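Local coordinates for protein Non-sulfated chondroitin lyase E66 (Autographa californica nucleopolyhedrovirus, PDB 3VSN) that cleaves non-sulfated chondroitin as a lyase of the occlusion-derived virus envelope and is essential for oral infectivity, perhaps by digesting the chondroitin sulfate barrier of the host midgut, at residues 111-116 with 145-150; 139-144 with 193-198; 254-259 with 304-309; 346-351 with 435-440; 499-504 with 524-529. One frame throughout, in Å; residues are numbered along the deposited sequence. Where two conformers were deposited one is given.

Contact 1: residues 111-116 with 145-150; sequences NGLRII and PEVFMN
With CG of Leu113 set trans to its backbone N (chi1 -168°), the leucine reaches across from residues 111-116, while Phe148, with CG trans to the carbonyl carbon (chi1 -80°), swings its ring closer to the leucine and offers it one face. The two side chains meet nearly at a right angle. CD1 of Leu113 stands over the middle of the Phe148 ring, 3.7 Å from the centroid, close enough to the ring normal for a CH-pi contact; its distances to all six ring carbons fall within a narrow range. Beside this pair the packing is looser: Val147 CG1 lies 4.4 Å from Leu113 CD1 and equally 4.4 Å from Ile116 CD1, so that one valine methyl sits against both residues of the facing helix. Segments 111-116 and 145-150, on helices 103-119 and 138-154, run roughly antiparallel at 145°, their axes 10.8 Å apart, as neighbours in the alpha/alpha toroid of this polysaccharide lyase. No hydrogen bond joins the two segments; the interface is wholly apolar and all four touching residues are buried. Helix 161-175 adds Thr168, Trp171 and Leu172 around Phe148, whereas helix 75-93 supplies Leu85, which touches both Ile116 and Val147.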
# COMPACT_ATOMS: atom_id res chain seq x y z
N ASN A 111 30.76 -22.82 8.39
CA ASN A 111 30.46 -24.24 8.22
C ASN A 111 29.22 -24.45 7.35
O ASN A 111 29.20 -25.32 6.48
CB ASN A 111 30.27 -24.92 9.59
CG ASN A 111 30.07 -26.42 9.48
OD1 ASN A 111 30.82 -27.12 8.80
ND2 ASN A 111 29.04 -26.93 10.16
N GLY A 112 28.19 -23.63 7.58
CA GLY A 112 26.98 -23.65 6.77
C GLY A 112 27.26 -23.36 5.30
O GLY A 112 26.69 -24.01 4.42
N LEU A 113 28.13 -22.39 5.05
CA LEU A 113 28.52 -22.04 3.68
C LEU A 113 29.30 -23.18 3.01
O LEU A 113 29.05 -23.50 1.85
CB LEU A 113 29.33 -20.74 3.65
CG LEU A 113 29.58 -20.08 2.29
CD1 LEU A 113 28.28 -19.74 1.58
CD2 LEU A 113 30.44 -18.83 2.46
N ARG A 114 30.23 -23.78 3.75
CA ARG A 114 30.99 -24.95 3.29
C ARG A 114 30.06 -26.09 2.90
O ARG A 114 30.27 -26.73 1.86
CB ARG A 114 31.95 -25.44 4.37
CG ARG A 114 33.16 -24.55 4.60
CD ARG A 114 33.94 -25.04 5.82
NE ARG A 114 34.99 -24.10 6.20
CZ ARG A 114 35.52 -24.02 7.41
NH1 ARG A 114 35.08 -24.81 8.39
NH2 ARG A 114 36.48 -23.13 7.66
N ILE A 115 29.05 -26.35 3.73
CA ILE A 115 28.08 -27.43 3.47
C ILE A 115 27.33 -27.19 2.15
O ILE A 115 27.21 -28.10 1.33
CB ILE A 115 27.10 -27.64 4.65
CG1 ILE A 115 27.85 -28.17 5.88
CG2 ILE A 115 25.99 -28.61 4.27
CD1 ILE A 115 27.09 -28.04 7.18
N ILE A 116 26.86 -25.96 1.94
CA ILE A 116 26.18 -25.59 0.69
C ILE A 116 27.09 -25.75 -0.53
O ILE A 116 26.67 -26.31 -1.55
CB ILE A 116 25.61 -24.15 0.75
CG1 ILE A 116 24.49 -24.06 1.79
CG2 ILE A 116 25.08 -23.71 -0.61
CD1 ILE A 116 24.07 -22.65 2.14
N PRO A 145 22.85 -16.48 -3.58
CA PRO A 145 23.93 -15.49 -3.69
C PRO A 145 23.93 -14.47 -2.54
O PRO A 145 25.00 -14.00 -2.15
CB PRO A 145 23.64 -14.82 -5.03
CG PRO A 145 22.96 -15.88 -5.82
CD PRO A 145 22.05 -16.54 -4.82
N GLU A 146 22.75 -14.16 -2.01
CA GLU A 146 22.63 -13.30 -0.83
C GLU A 146 23.25 -13.93 0.42
O GLU A 146 23.79 -13.22 1.27
CB GLU A 146 21.17 -12.90 -0.58
CG GLU A 146 20.62 -11.93 -1.62
CD GLU A 146 19.11 -11.73 -1.57
OE1 GLU A 146 18.40 -12.51 -0.89
OE2 GLU A 146 18.63 -10.78 -2.22
N VAL A 147 23.19 -15.26 0.52
CA VAL A 147 23.84 -15.99 1.62
C VAL A 147 25.36 -15.80 1.57
O VAL A 147 25.97 -15.45 2.58
CB VAL A 147 23.49 -17.50 1.59
CG1 VAL A 147 24.26 -18.26 2.67
CG2 VAL A 147 22.00 -17.70 1.79
N PHE A 148 25.94 -16.02 0.39
CA PHE A 148 27.37 -15.82 0.18
C PHE A 148 27.79 -14.41 0.60
O PHE A 148 28.76 -14.24 1.35
CB PHE A 148 27.75 -16.06 -1.29
CG PHE A 148 27.90 -17.51 -1.65
CD1 PHE A 148 29.16 -18.12 -1.60
CD2 PHE A 148 26.81 -18.26 -2.05
CE1 PHE A 148 29.31 -19.45 -1.94
CE2 PHE A 148 26.95 -19.60 -2.39
CZ PHE A 148 28.21 -20.20 -2.34
N MET A 149 27.03 -13.42 0.14
CA MET A 149 27.33 -12.02 0.44
C MET A 149 27.24 -11.70 1.93
O MET A 149 28.17 -11.13 2.50
CB MET A 149 26.41 -11.10 -0.38
CG MET A 149 26.69 -9.63 -0.17
SD MET A 149 25.64 -8.60 -1.19
CE MET A 149 26.31 -6.98 -0.83
N ASN A 150 26.13 -12.08 2.56
CA ASN A 150 25.91 -11.80 3.98
C ASN A 150 26.96 -12.46 4.89
O ASN A 150 27.50 -11.80 5.78
CB ASN A 150 24.50 -12.20 4.42
CG ASN A 150 23.45 -11.18 4.01
OD1 ASN A 150 22.98 -11.17 2.87
ND2 ASN A 150 23.06 -10.32 4.95

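Contact 2: residues 139-144 with 193-198; sequences HFTITM and MRMGVP
One face of the Arg194 guanidinium is covered by CG2 of Ile142, which sits 3.5 Å from CZ and over the centre of the group, while the polar atoms of that group are gripped by partners elsewhere: NE forms a salt bridge with Glu146 and NH1 another with Glu51. This is helix-to-helix packing inside the alpha/alpha toroid, where segments 139-144 and 193-198, on helices 138-154 and 189-205, cross at 63°, axes 8.9 Å apart. The arginine chain, bent at both chi2 and chi3, folds back on itself, so CB and CG also lie within 3.9 Å of Ile142 CG2. The other branch of the isoleucine goes elsewhere: CD1 meets Met195 CG at 3.9 Å, the two side chains crossing at about a right angle. Thr141 completes the apolar patch by laying CG2 against the thioether end of Met195, 3.7 Å from SD, while its hydroxyl bonds to Ser182. Helix 138-154 is distorted here by a wider pi-type turn at 139-143. Ile142 also lies about 4 Å, side chain to side chain, from Asn191, a catalytic proton acceptor, which places this packing beside a catalytic residue. A water bridges the segments, accepting from Arg194 NH2 at 2.9 Å and lying 2.7 Å from Thr143 OG1.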
# COMPACT_ATOMS: atom_id res chain seq x y z
N HIS A 139 15.56 -20.12 -5.44
CA HIS A 139 16.46 -19.99 -4.30
C HIS A 139 17.92 -20.15 -4.63
O HIS A 139 18.78 -19.72 -3.86
CB HIS A 139 16.03 -20.92 -3.17
CG HIS A 139 14.77 -20.47 -2.48
ND1 HIS A 139 13.65 -21.20 -2.46
CD2 HIS A 139 14.49 -19.30 -1.78
CE1 HIS A 139 12.69 -20.54 -1.78
NE2 HIS A 139 13.21 -19.37 -1.36
N PHE A 140 18.22 -20.72 -5.79
CA PHE A 140 19.60 -20.86 -6.25
C PHE A 140 20.13 -19.57 -6.86
O PHE A 140 21.30 -19.22 -6.68
CB PHE A 140 19.73 -22.03 -7.23
CG PHE A 140 19.31 -23.35 -6.66
CD1 PHE A 140 20.16 -24.05 -5.80
CD2 PHE A 140 18.07 -23.90 -6.96
CE1 PHE A 140 19.77 -25.27 -5.25
CE2 PHE A 140 17.68 -25.11 -6.42
CZ PHE A 140 18.53 -25.80 -5.56
N THR A 141 19.26 -18.85 -7.58
CA THR A 141 19.62 -17.62 -8.28
C THR A 141 19.44 -16.37 -7.40
O THR A 141 20.25 -15.43 -7.47
CB THR A 141 18.77 -17.47 -9.56
OG1 THR A 141 19.12 -18.51 -10.48
CG2 THR A 141 18.99 -16.13 -10.22
N ILE A 142 18.39 -16.37 -6.59
CA ILE A 142 18.00 -15.19 -5.82
C ILE A 142 18.54 -15.22 -4.40
O ILE A 142 19.36 -14.38 -4.02
CB ILE A 142 16.46 -14.98 -5.83
CG1 ILE A 142 15.91 -14.90 -7.26
CG2 ILE A 142 16.05 -13.76 -5.01
CD1 ILE A 142 16.54 -13.82 -8.13
N THR A 143 18.11 -16.21 -3.62
CA THR A 143 18.41 -16.26 -2.19
C THR A 143 19.85 -16.69 -1.88
O THR A 143 20.51 -16.10 -1.03
CB THR A 143 17.41 -17.15 -1.43
OG1 THR A 143 16.10 -16.93 -1.96
CG2 THR A 143 17.42 -16.82 0.05
N MET A 144 20.33 -17.72 -2.58
CA MET A 144 21.66 -18.26 -2.30
C MET A 144 22.82 -17.26 -2.47
O MET A 144 23.68 -17.18 -1.59
CB MET A 144 21.92 -19.53 -3.11
CG MET A 144 23.17 -20.29 -2.68
SD MET A 144 23.51 -21.67 -3.78
CE MET A 144 24.10 -20.82 -5.25
N MET A 193 16.99 -7.21 -9.98
CA MET A 193 17.29 -6.26 -8.91
C MET A 193 17.93 -6.95 -7.70
O MET A 193 18.84 -6.39 -7.08
CB MET A 193 16.04 -5.47 -8.51
CG MET A 193 15.58 -4.50 -9.59
SD MET A 193 14.30 -3.36 -9.05
CE MET A 193 12.83 -4.34 -9.30
N ARG A 194 17.46 -8.15 -7.38
CA ARG A 194 18.04 -8.97 -6.32
C ARG A 194 19.46 -9.41 -6.68
O ARG A 194 20.39 -9.23 -5.90
CB ARG A 194 17.17 -10.21 -6.04
CG ARG A 194 15.76 -9.91 -5.53
CD ARG A 194 15.74 -9.37 -4.11
NE ARG A 194 16.11 -10.37 -3.11
CZ ARG A 194 15.28 -11.29 -2.61
NH1 ARG A 194 14.02 -11.35 -3.03
NH2 ARG A 194 15.71 -12.15 -1.70
N MET A 195 19.60 -9.97 -7.89
CA MET A 195 20.86 -10.54 -8.38
C MET A 195 22.02 -9.56 -8.46
O MET A 195 23.17 -9.91 -8.17
CB MET A 195 20.65 -11.17 -9.75
CG MET A 195 19.73 -12.38 -9.76
SD MET A 195 19.01 -12.65 -11.39
CE MET A 195 20.41 -13.24 -12.33
N GLY A 196 21.73 -8.33 -8.87
CA GLY A 196 22.78 -7.33 -9.08
C GLY A 196 23.58 -6.96 -7.85
O GLY A 196 24.74 -6.58 -7.95
N VAL A 197 22.95 -7.06 -6.68
CA VAL A 197 23.60 -6.68 -5.42
C VAL A 197 24.76 -7.62 -5.03
O VAL A 197 25.89 -7.15 -4.86
CB VAL A 197 22.58 -6.51 -4.26
CG1 VAL A 197 23.29 -6.19 -2.96
CG2 VAL A 197 21.56 -5.43 -4.59
N PRO A 198 24.49 -8.94 -4.89
CA PRO A 198 25.62 -9.84 -4.62
C PRO A 198 26.57 -9.98 -5.81
O PRO A 198 27.77 -10.21 -5.61
CB PRO A 198 24.95 -11.18 -4.30
CG PRO A 198 23.59 -11.09 -4.90
CD PRO A 198 23.20 -9.65 -4.76
O HOH W 1 14.50 -14.81 -1.34

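Contact 3: residues 254-259 with 304-309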
# COMPACT_ATOMS: atom_id res chain seq x y z
N TYR A 254 5.51 -5.09 -6.42
CA TYR A 254 6.78 -4.97 -7.15
C TYR A 254 7.79 -4.10 -6.41
O TYR A 254 8.97 -4.45 -6.31
CB TYR A 254 6.53 -4.41 -8.56
CG TYR A 254 7.75 -4.37 -9.46
CD1 TYR A 254 8.27 -5.54 -10.02
CD2 TYR A 254 8.36 -3.16 -9.79
CE1 TYR A 254 9.38 -5.51 -10.85
CE2 TYR A 254 9.47 -3.12 -10.63
CZ TYR A 254 9.97 -4.29 -11.16
OH TYR A 254 11.07 -4.25 -12.00
N LEU A 255 7.33 -2.96 -5.90
CA LEU A 255 8.18 -2.06 -5.12
C LEU A 255 8.55 -2.64 -3.77
O LEU A 255 9.71 -2.57 -3.36
CB LEU A 255 7.53 -0.69 -4.94
CG LEU A 255 7.41 0.25 -6.14
CD1 LEU A 255 6.89 1.61 -5.68
CD2 LEU A 255 8.74 0.42 -6.86
N ILE A 256 7.57 -3.21 -3.07
CA ILE A 256 7.78 -3.77 -1.73
C ILE A 256 8.84 -4.89 -1.73
O ILE A 256 9.70 -4.92 -0.85
CB ILE A 256 6.46 -4.26 -1.09
CG1 ILE A 256 5.56 -3.07 -0.72
CG2 ILE A 256 6.73 -5.11 0.15
CD1 ILE A 256 4.13 -3.44 -0.40
N ASN A 257 8.77 -5.77 -2.73
CA ASN A 257 9.65 -6.94 -2.79
C ASN A 257 11.12 -6.63 -3.03
O ASN A 257 11.99 -7.36 -2.55
CB ASN A 257 9.17 -7.91 -3.87
CG ASN A 257 8.23 -8.96 -3.33
OD1 ASN A 257 8.62 -9.82 -2.54
ND2 ASN A 257 6.97 -8.91 -3.76
N SER A 258 11.40 -5.56 -3.76
CA SER A 258 12.78 -5.25 -4.11
C SER A 258 13.28 -3.93 -3.53
O SER A 258 14.44 -3.55 -3.75
CB SER A 258 12.98 -5.31 -5.63
OG SER A 258 12.91 -6.66 -6.08
N TYR A 259 12.44 -3.25 -2.75
CA TYR A 259 12.81 -1.96 -2.16
C TYR A 259 14.16 -1.95 -1.44
O TYR A 259 14.92 -0.99 -1.58
CB TYR A 259 11.72 -1.42 -1.23
CG TYR A 259 11.92 0.04 -0.87
CD1 TYR A 259 12.71 0.41 0.23
CD2 TYR A 259 11.32 1.06 -1.61
CE1 TYR A 259 12.90 1.74 0.56
CE2 TYR A 259 11.50 2.39 -1.29
CZ TYR A 259 12.29 2.73 -0.20
OH TYR A 259 12.48 4.05 0.12
N LEU A 304 -4.32 -5.20 4.65
CA LEU A 304 -4.06 -3.82 5.04
C LEU A 304 -2.69 -3.64 5.69
O LEU A 304 -2.43 -2.61 6.31
CB LEU A 304 -5.17 -3.29 5.97
CG LEU A 304 -5.64 -4.09 7.20
CD1 LEU A 304 -4.53 -4.43 8.18
CD2 LEU A 304 -6.76 -3.34 7.91
N TYR A 305 -1.82 -4.63 5.55
CA TYR A 305 -0.56 -4.63 6.29
C TYR A 305 0.62 -5.16 5.48
O TYR A 305 0.49 -6.13 4.74
CB TYR A 305 -0.71 -5.44 7.58
CG TYR A 305 0.54 -5.53 8.43
CD1 TYR A 305 0.98 -4.45 9.19
CD2 TYR A 305 1.27 -6.72 8.49
CE1 TYR A 305 2.12 -4.53 9.97
CE2 TYR A 305 2.42 -6.81 9.27
CZ TYR A 305 2.83 -5.72 10.01
OH TYR A 305 3.97 -5.81 10.78
N SER A 306 1.76 -4.49 5.64
CA SER A 306 3.04 -4.96 5.15
C SER A 306 4.02 -4.86 6.31
O SER A 306 4.11 -3.82 6.96
CB SER A 306 3.53 -4.10 3.98
OG SER A 306 4.92 -4.33 3.73
N ASN A 307 4.76 -5.94 6.57
CA ASN A 307 5.71 -5.92 7.69
C ASN A 307 7.04 -5.21 7.37
O ASN A 307 7.93 -5.18 8.22
CB ASN A 307 5.92 -7.33 8.28
CG ASN A 307 6.56 -8.30 7.30
OD1 ASN A 307 7.07 -7.92 6.25
ND2 ASN A 307 6.53 -9.58 7.66
N VAL A 308 7.15 -4.64 6.17
CA VAL A 308 8.36 -3.88 5.79
C VAL A 308 8.12 -2.41 5.39
O VAL A 308 9.01 -1.57 5.60
CB VAL A 308 9.20 -4.58 4.69
CG1 VAL A 308 9.84 -5.85 5.23
CG2 VAL A 308 8.38 -4.86 3.44
N ILE A 309 6.95 -2.09 4.83
CA ILE A 309 6.71 -0.75 4.29
C ILE A 309 6.95 0.37 5.31
O ILE A 309 7.37 1.47 4.95
CB ILE A 309 5.31 -0.62 3.62
CG1 ILE A 309 5.31 0.52 2.60
CG2 ILE A 309 4.22 -0.45 4.68
CD1 ILE A 309 4.14 0.50 1.63
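Ile256 meets Val308 methyl to methyl, CG2 to CG2 at 3.7 Å, the closest side-chain approach between residues 254-259 and 304-309. The side chains approach at a slant. The same Ile256 CG2 lies 4.1 Å from Ser306 OG, and the other branch of the isoleucine ends with CD1 4.4 Å from Ile309 CD1, so one residue of the helix faces three of the loop. Its chi1 of -70° divides the work, placing CG2 trans to the backbone N and leaving the CG1-CD1 branch to meet Ile309.

Behind these contacts, Ser306 shapes the loop. Its OG accepts from the backbone N of Ile309 at 3.2 Å, an ST motif, and more weakly from Val308 N at 3.3 Å, drawing the chain round so that the valine and the isoleucine both come up to Ile256. Farther out, backbone bonds of Leu304 with Val293 and of Ser306 with Gly291 tie the loop to an earlier part of the chain, and Tyr259 stacks its ring on Phe312. The contact joins helix 253-258, in the helical part, to the loop between helix 276-284 and strand 318-322, ahead of the strand-rich part. Tyr254, the catalytic proton donor, begins the helical segment but makes no contact with residues 304-309. The helix carrying it meets the loop mainly by apolar, probably dispersive contacts, with Ser306 OG engaged by backbone N-H groups farther along the loop.

Contact 4: residues 346-351 with 435-440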
# COMPACT_ATOMS: atom_id res chain seq x y z
N LEU A 346 -7.99 3.18 -14.93
CA LEU A 346 -7.35 2.13 -14.13
C LEU A 346 -8.35 1.10 -13.63
O LEU A 346 -9.52 1.42 -13.41
CB LEU A 346 -6.58 2.74 -12.95
CG LEU A 346 -5.39 3.66 -13.25
CD1 LEU A 346 -4.94 4.40 -11.99
CD2 LEU A 346 -4.23 2.90 -13.87
N ALA A 347 -7.88 -0.14 -13.46
CA ALA A 347 -8.71 -1.21 -12.92
C ALA A 347 -9.21 -0.83 -11.53
O ALA A 347 -8.49 -0.22 -10.75
CB ALA A 347 -7.92 -2.51 -12.84
N TYR A 348 -10.47 -1.17 -11.25
CA TYR A 348 -10.98 -1.03 -9.89
C TYR A 348 -10.75 -2.32 -9.11
O TYR A 348 -10.87 -2.34 -7.88
CB TYR A 348 -12.46 -0.63 -9.88
CG TYR A 348 -13.44 -1.72 -10.30
CD1 TYR A 348 -13.88 -1.80 -11.62
CD2 TYR A 348 -13.94 -2.64 -9.38
CE1 TYR A 348 -14.79 -2.78 -12.01
CE2 TYR A 348 -14.85 -3.62 -9.76
CZ TYR A 348 -15.26 -3.69 -11.07
OH TYR A 348 -16.16 -4.66 -11.44
N TYR A 349 -10.42 -3.40 -9.82
CA TYR A 349 -10.24 -4.70 -9.20
C TYR A 349 -9.42 -5.65 -10.07
O TYR A 349 -9.43 -5.54 -11.29
CB TYR A 349 -11.60 -5.33 -8.86
CG TYR A 349 -11.51 -6.62 -8.09
CD1 TYR A 349 -10.80 -6.69 -6.89
CD2 TYR A 349 -12.14 -7.78 -8.55
CE1 TYR A 349 -10.71 -7.88 -6.18
CE2 TYR A 349 -12.06 -8.97 -7.84
CZ TYR A 349 -11.35 -9.01 -6.65
OH TYR A 349 -11.27 -10.19 -5.95
N GLU A 350 -8.71 -6.57 -9.41
CA GLU A 350 -8.03 -7.67 -10.08
C GLU A 350 -8.28 -8.94 -9.29
O GLU A 350 -8.08 -8.97 -8.07
CB GLU A 350 -6.53 -7.39 -10.20
CG GLU A 350 -5.80 -8.35 -11.13
CD GLU A 350 -4.28 -8.26 -11.02
OE1 GLU A 350 -3.77 -8.19 -9.89
OE2 GLU A 350 -3.61 -8.26 -12.07
N SER A 351 -8.73 -9.99 -9.98
CA SER A 351 -8.97 -11.29 -9.36
C SER A 351 -8.04 -12.36 -9.92
O SER A 351 -7.36 -12.15 -10.93
CB SER A 351 -10.43 -11.71 -9.55
OG SER A 351 -10.77 -11.75 -10.93
N ALA A 435 -19.98 -2.61 -13.53
CA ALA A 435 -20.79 -3.60 -14.23
C ALA A 435 -20.78 -4.97 -13.54
O ALA A 435 -21.82 -5.62 -13.42
CB ALA A 435 -20.35 -3.74 -15.69
N GLU A 436 -19.61 -5.38 -13.06
CA GLU A 436 -19.43 -6.72 -12.48
C GLU A 436 -19.95 -6.86 -11.05
O GLU A 436 -20.01 -7.96 -10.51
CB GLU A 436 -17.95 -7.14 -12.56
CG GLU A 436 -17.38 -7.26 -13.97
CD GLU A 436 -16.97 -5.92 -14.58
OE1 GLU A 436 -16.96 -4.89 -13.87
OE2 GLU A 436 -16.66 -5.90 -15.78
N MET A 437 -20.31 -5.74 -10.43
CA MET A 437 -20.94 -5.77 -9.11
C MET A 437 -22.41 -5.40 -9.21
O MET A 437 -22.91 -4.57 -8.44
CB MET A 437 -20.19 -4.88 -8.10
CG MET A 437 -18.82 -5.42 -7.72
SD MET A 437 -18.06 -4.66 -6.27
CE MET A 437 -17.70 -3.02 -6.89
N ASN A 438 -23.11 -6.03 -10.16
CA ASN A 438 -24.55 -5.85 -10.34
C ASN A 438 -24.92 -4.41 -10.72
O ASN A 438 -25.97 -3.89 -10.30
CB ASN A 438 -25.28 -6.31 -9.06
CG ASN A 438 -26.78 -6.37 -9.23
OD1 ASN A 438 -27.28 -6.72 -10.29
ND2 ASN A 438 -27.50 -6.02 -8.16
N ASN A 439 -24.06 -3.76 -11.51
CA ASN A 439 -24.23 -2.35 -11.90
C ASN A 439 -24.31 -1.38 -10.72
O ASN A 439 -24.95 -0.32 -10.81
CB ASN A 439 -25.43 -2.16 -12.85
CG ASN A 439 -25.08 -2.40 -14.31
OD1 ASN A 439 -25.95 -2.71 -15.12
ND2 ASN A 439 -23.81 -2.25 -14.65
N LEU A 440 -23.66 -1.74 -9.61
CA LEU A 440 -23.54 -0.84 -8.46
C LEU A 440 -22.97 0.50 -8.91
O LEU A 440 -21.95 0.55 -9.60
CB LEU A 440 -22.65 -1.44 -7.37
CG LEU A 440 -22.31 -0.54 -6.16
CD1 LEU A 440 -23.52 -0.34 -5.25
CD2 LEU A 440 -21.14 -1.11 -5.39
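Tyr348 carries this contact from the first segment, reaching both Glu436 and Met437 in the loop 435-440. Its chi1 of 72° places CG between the backbone N and the carbonyl carbon and sets the ring across to that loop. At the far end OH donates to Glu436 OE1 in a short bond of 2.6 Å. The acceptor lies at the ring's edge, in its plane, yet the phenol meets the carboxylate less squarely: it comes from the anti side, 31° out of the carboxylate plane, with the two flat groups turned 39° apart. A bend at chi2 turns the Glu436 carboxylate to where OE1 meets the phenol; Glu436 CB itself lies 3.3 Å from Tyr348 OH. Along another part of the ring, Met437 CE approaches CE2 at 4.1 Å, its chain running past the tyrosine in the opposite sense. Met437 also opens the type I' turn that ends at Leu440, a beta hairpin connection between strands 426-434 and 440-449 of the large antiparallel sheet. Phe434 stacks edge-to-face with Tyr348. Farther along the first segment comes strand 349-351, paired with strand 408-410; in it Glu350, important for catalytic activity, is salt-bridged to Arg300, the transition-state stabilizer, and hydrogen-bonded to the catalytic His246.

Contact 5: residues 499-504 with 524-529; sequences NSSEGT and LTVRSP
A single water spans the backbones of Ser501 and Leu524: it accepts from Ser501 N at 2.9 Å and donates to Leu524 O at 3.2 Å, while no direct hydrogen bond crosses between the segments. Around this bridge, oxygens and carbons meet in van der Waals contact. Ser501 CB rests 3.7 Å from Leu524 CB, and Ser501 OG lies 3.4 Å from Val526 CG2, while that hydroxyl also hydrogen-bonds to Arg494 NH1. Glu502 starts away from residues 524-529 but doubles back through chi2 (-58°), crossing Leu524 at about a right angle and placing OE2 3.8 Å from Leu524 CD1. Its other oxygen, OE1, accepts from the backbone N of Arg513. The loop's own shape rests on a type II turn, Ser501 to Thr504, whose Ser501 O takes two bonds from the same face of its carbonyl plane, one from Thr504 N and a 2.6 Å bond from Thr504 OG1. Just before it, Ser500 OG accepts from Glu502 N in an ST turn. In the beta-sandwich part of the protein, Arg494 of helix 490-496 also donates to Leu524 O, and the turn leads into strand 504-506 at the margin of one sheet while Leu524 leads into strand 525-530 at the margin of another.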
# COMPACT_ATOMS: atom_id res chain seq x y z
N ASN A 499 -30.28 1.88 24.10
CA ASN A 499 -30.66 1.27 22.83
C ASN A 499 -30.33 2.14 21.61
O ASN A 499 -31.13 2.26 20.67
CB ASN A 499 -32.13 0.83 22.83
CG ASN A 499 -32.43 -0.24 21.79
OD1 ASN A 499 -31.53 -0.93 21.31
ND2 ASN A 499 -33.70 -0.37 21.44
N SER A 500 -29.15 2.76 21.63
CA SER A 500 -28.68 3.57 20.51
C SER A 500 -27.26 3.15 20.14
O SER A 500 -26.42 2.97 21.02
CB SER A 500 -28.70 5.06 20.87
OG SER A 500 -28.04 5.82 19.88
N SER A 501 -27.01 3.01 18.84
CA SER A 501 -25.67 2.63 18.38
C SER A 501 -24.73 3.82 18.16
O SER A 501 -23.58 3.63 17.77
CB SER A 501 -25.75 1.75 17.13
OG SER A 501 -26.10 0.42 17.47
N GLU A 502 -25.22 5.03 18.42
CA GLU A 502 -24.37 6.23 18.37
C GLU A 502 -23.22 6.05 19.36
O GLU A 502 -23.43 5.62 20.49
CB GLU A 502 -25.14 7.50 18.74
CG GLU A 502 -26.33 7.84 17.85
CD GLU A 502 -25.97 8.02 16.38
OE1 GLU A 502 -24.85 8.49 16.06
OE2 GLU A 502 -26.83 7.70 15.54
N GLY A 503 -22.00 6.37 18.92
CA GLY A 503 -20.84 6.28 19.80
C GLY A 503 -20.32 4.87 20.04
O GLY A 503 -19.56 4.64 20.98
N THR A 504 -20.72 3.92 19.19
CA THR A 504 -20.18 2.56 19.28
C THR A 504 -18.68 2.58 18.98
O THR A 504 -18.24 3.27 18.06
CB THR A 504 -20.93 1.59 18.34
OG1 THR A 504 -22.31 1.56 18.71
CG2 THR A 504 -20.37 0.18 18.43
N LEU A 524 -28.43 3.79 12.77
CA LEU A 524 -27.44 2.73 12.95
C LEU A 524 -28.09 1.52 13.59
O LEU A 524 -28.79 1.64 14.60
CB LEU A 524 -26.29 3.23 13.83
CG LEU A 524 -25.54 4.50 13.42
CD1 LEU A 524 -24.52 4.87 14.49
CD2 LEU A 524 -24.86 4.33 12.06
N THR A 525 -27.87 0.35 12.99
CA THR A 525 -28.39 -0.91 13.52
C THR A 525 -27.28 -1.95 13.53
O THR A 525 -26.29 -1.83 12.79
CB THR A 525 -29.61 -1.42 12.72
OG1 THR A 525 -29.30 -1.42 11.32
CG2 THR A 525 -30.83 -0.54 12.97
N VAL A 526 -27.45 -2.97 14.37
CA VAL A 526 -26.44 -4.00 14.59
C VAL A 526 -26.87 -5.34 13.99
O VAL A 526 -28.02 -5.75 14.15
CB VAL A 526 -26.16 -4.18 16.10
CG1 VAL A 526 -25.18 -5.32 16.35
CG2 VAL A 526 -25.63 -2.89 16.71
N ARG A 527 -25.95 -6.01 13.30
CA ARG A 527 -26.22 -7.30 12.68
C ARG A 527 -24.94 -8.11 12.52
O ARG A 527 -23.87 -7.54 12.30
CB ARG A 527 -26.89 -7.10 11.32
CG ARG A 527 -27.35 -8.37 10.62
CD ARG A 527 -28.01 -8.05 9.28
NE ARG A 527 -27.06 -7.41 8.36
CZ ARG A 527 -26.27 -8.07 7.52
NH1 ARG A 527 -26.29 -9.40 7.47
NH2 ARG A 527 -25.44 -7.39 6.74
N SER A 528 -25.06 -9.44 12.63
CA SER A 528 -23.96 -10.37 12.34
C SER A 528 -24.19 -11.09 11.01
O SER A 528 -25.11 -11.92 10.91
CB SER A 528 -23.80 -11.38 13.47
OG SER A 528 -23.44 -10.74 14.68
N PRO A 529 -23.37 -10.80 9.98
CA PRO A 529 -23.53 -11.42 8.66
C PRO A 529 -23.06 -12.87 8.59
O PRO A 529 -23.50 -13.62 7.71
CB PRO A 529 -22.66 -10.54 7.75
CG PRO A 529 -21.61 -10.01 8.66
CD PRO A 529 -22.27 -9.80 9.99
O HOH W 2 -28.94 3.92 16.84

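Overall arrangement
The five contacts run from the alpha/alpha toroid to the beta-sandwich part of one chain. Contacts 1 and 2 share helix 138-154, have centres 12 Å apart and alternate along the chain, being joined by the salt bridge between Glu146 and Arg194. Contact 3 follows in sequence, its centre 18 Å from that of contact 2, and touches it where Met193 packs on Tyr254 and Ser258. Contacts 4 and 5 come later, in the strand-rich part, 29 Å apart between centres and without touching. Tyr254 in contact 3 and Glu350 in contact 4, the latter important for activity, come from the helical and strand-rich parts, consistent with an active site between them, whereas contacts 1 and 5, 57 Å apart between centres, lie away from it.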